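Local coordinates for B-type flagellar hook-associated protein 2 (Pseudomonas aeruginosa, PDB 5FHY) that caps the tip of the growing flagellar filament, promoting flagellin polymerisation there and keeping exported flagellin subunits from leaking out, at residues Leu67-Gly72 with Leu117-Thr122. Sequence-based numbering, arbitrary orientation.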
loop_
_atom_site.group_PDB
_atom_site.type_symbol
_atom_site.label_atom_id
_atom_site.label_comp_id
_atom_site.label_asym_id
_atom_site.label_seq_id
_atom_site.Cartn_x
_atom_site.Cartn_y
_atom_site.Cartn_z
ATOM N N LEU B 67 -8.429 1.212 -72.223
ATOM C CA LEU B 67 -9.367 1.544 -71.152
ATOM C C LEU B 67 -9.293 3.022 -70.782
ATOM O O LEU B 67 -8.238 3.516 -70.384
ATOM C CB LEU B 67 -9.106 0.702 -69.898
ATOM C CG LEU B 67 -9.383 -0.802 -69.896
ATOM C CD1 LEU B 67 -9.512 -1.300 -68.464
ATOM C CD2 LEU B 67 -10.614 -1.147 -70.711
ATOM N N ASN B 68 -10.409 3.728 -70.917
ATOM C CA ASN B 68 -10.475 5.115 -70.473
ATOM C C ASN B 68 -11.414 5.230 -69.287
ATOM O O ASN B 68 -12.631 5.092 -69.421
ATOM C CB ASN B 68 -10.926 6.043 -71.602
ATOM C CG ASN B 68 -9.903 6.144 -72.716
ATOM O OD1 ASN B 68 -8.878 6.811 -72.575
ATOM N ND2 ASN B 68 -10.176 5.482 -73.832
ATOM N N ILE B 69 -10.834 5.496 -68.123
ATOM C CA ILE B 69 -11.582 5.530 -66.877
ATOM C C ILE B 69 -11.690 6.967 -66.394
ATOM O O ILE B 69 -10.704 7.697 -66.379
ATOM C CB ILE B 69 -10.911 4.657 -65.795
ATOM C CG1 ILE B 69 -10.821 3.201 -66.260
ATOM C CG2 ILE B 69 -11.659 4.762 -64.474
ATOM C CD1 ILE B 69 -10.046 2.308 -65.312
ATOM N N SER B 70 -12.895 7.388 -66.035
ATOM C CA SER B 70 -13.087 8.739 -65.532
ATOM C C SER B 70 -14.048 8.742 -64.356
ATOM O O SER B 70 -14.860 7.834 -64.202
ATOM C CB SER B 70 -13.607 9.659 -66.640
ATOM O OG SER B 70 -14.690 9.060 -67.334
ATOM N N VAL B 71 -13.943 9.768 -63.521
ATOM C CA VAL B 71 -14.891 9.977 -62.439
ATOM C C VAL B 71 -15.353 11.435 -62.490
ATOM O O VAL B 71 -14.697 12.335 -61.967
ATOM C CB VAL B 71 -14.270 9.609 -61.058
ATOM C CG1 VAL B 71 -12.836 10.128 -60.942
ATOM C CG2 VAL B 71 -15.153 10.086 -59.902
ATOM N N GLY B 72 -16.477 11.668 -63.159
ATOM C CA GLY B 72 -16.974 13.018 -63.340
ATOM C C GLY B 72 -16.101 13.838 -64.271
ATOM O O GLY B 72 -15.808 13.433 -65.396
ATOM N N LEU B 117 -13.392 -7.155 -61.652
ATOM C CA LEU B 117 -12.696 -5.977 -61.155
ATOM C C LEU B 117 -13.648 -5.130 -60.326
ATOM O O LEU B 117 -14.785 -4.892 -60.726
ATOM C CB LEU B 117 -12.116 -5.159 -62.309
ATOM C CG LEU B 117 -10.899 -5.751 -63.021
ATOM C CD1 LEU B 117 -10.712 -5.119 -64.393
ATOM C CD2 LEU B 117 -9.647 -5.596 -62.170
ATOM N N VAL B 118 -13.180 -4.686 -59.163
ATOM C CA VAL B 118 -13.982 -3.839 -58.289
ATOM C C VAL B 118 -13.237 -2.524 -58.098
ATOM O O VAL B 118 -12.113 -2.501 -57.593
ATOM C CB VAL B 118 -14.259 -4.514 -56.925
ATOM C CG1 VAL B 118 -14.950 -3.541 -55.970
ATOM C CG2 VAL B 118 -15.104 -5.769 -57.113
ATOM N N LEU B 119 -13.861 -1.431 -58.521
ATOM C CA LEU B 119 -13.196 -0.136 -58.524
ATOM C C LEU B 119 -13.848 0.830 -57.541
ATOM O O LEU B 119 -15.072 0.880 -57.423
ATOM C CB LEU B 119 -13.191 0.450 -59.939
ATOM C CG LEU B 119 -12.310 -0.222 -61.002
ATOM C CD1 LEU B 119 -12.917 -1.527 -61.520
ATOM C CD2 LEU B 119 -12.061 0.737 -62.152
ATOM N N SER B 120 -13.020 1.578 -56.818
ATOM C CA SER B 120 -13.510 2.524 -55.818
ATOM C C SER B 120 -12.945 3.923 -56.031
ATOM O O SER B 120 -11.806 4.085 -56.463
ATOM C CB SER B 120 -13.161 2.050 -54.404
ATOM O OG SER B 120 -13.808 0.831 -54.087
ATOM N N SER B 121 -13.748 4.932 -55.710
ATOM C CA SER B 121 -13.296 6.315 -55.761
ATOM C C SER B 121 -13.396 6.949 -54.379
ATOM O O SER B 121 -14.209 6.534 -53.560
ATOM C CB SER B 121 -14.120 7.111 -56.772
ATOM O OG SER B 121 -13.878 8.499 -56.637
ATOM N N THR B 122 -12.568 7.953 -54.111
ATOM C CA THR B 122 -12.606 8.618 -52.815
ATOM C C THR B 122 -13.273 9.987 -52.882
ATOM O O THR B 122 -13.329 10.706 -51.883
ATOM C CB THR B 122 -11.195 8.793 -52.226
ATOM O OG1 THR B 122 -10.404 9.605 -53.103
ATOM C CG2 THR B 122 -10.527 7.447 -52.040
#
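I69 and L119 meet tip to tip, one methyl each. CD1 of I69 stops 4.1 Å from CD2 of L119. In I69, CG1 stands anti to the carbonyl carbon (chi1 -60°) and the chain runs on extended, which carries CD1 out to the opposing strand. The second meeting is between V71 and S121: CG2 of V71 lies 3.8 Å from OG of S121. This is a van der Waals touch, and the S121 hydroxyl oxygen is also hydrogen-bonded to the backbone N of K123. No hydrogen bond joins the two segments.

The two strands draw together toward V71 and S121. The CA atoms of I69 and L119 are 10.2 Å apart, those of V71 and S121 only 7.8 Å. At the wider end helix 88-98 packs against both strands: I95 touches I69 and L119, and M91 touches L67 and L117. I130 packs on I69 and S121. The four touching residues are buried, but the chain opens to solvent just beyond, at G72 and T122.

Strands 65-71 and 114-121 belong to different antiparallel sheets, and their touching parts run 34° apart. The sheets converge at one end and share a largely apolar core with helix 88-98, within the flagellin hook IN motif.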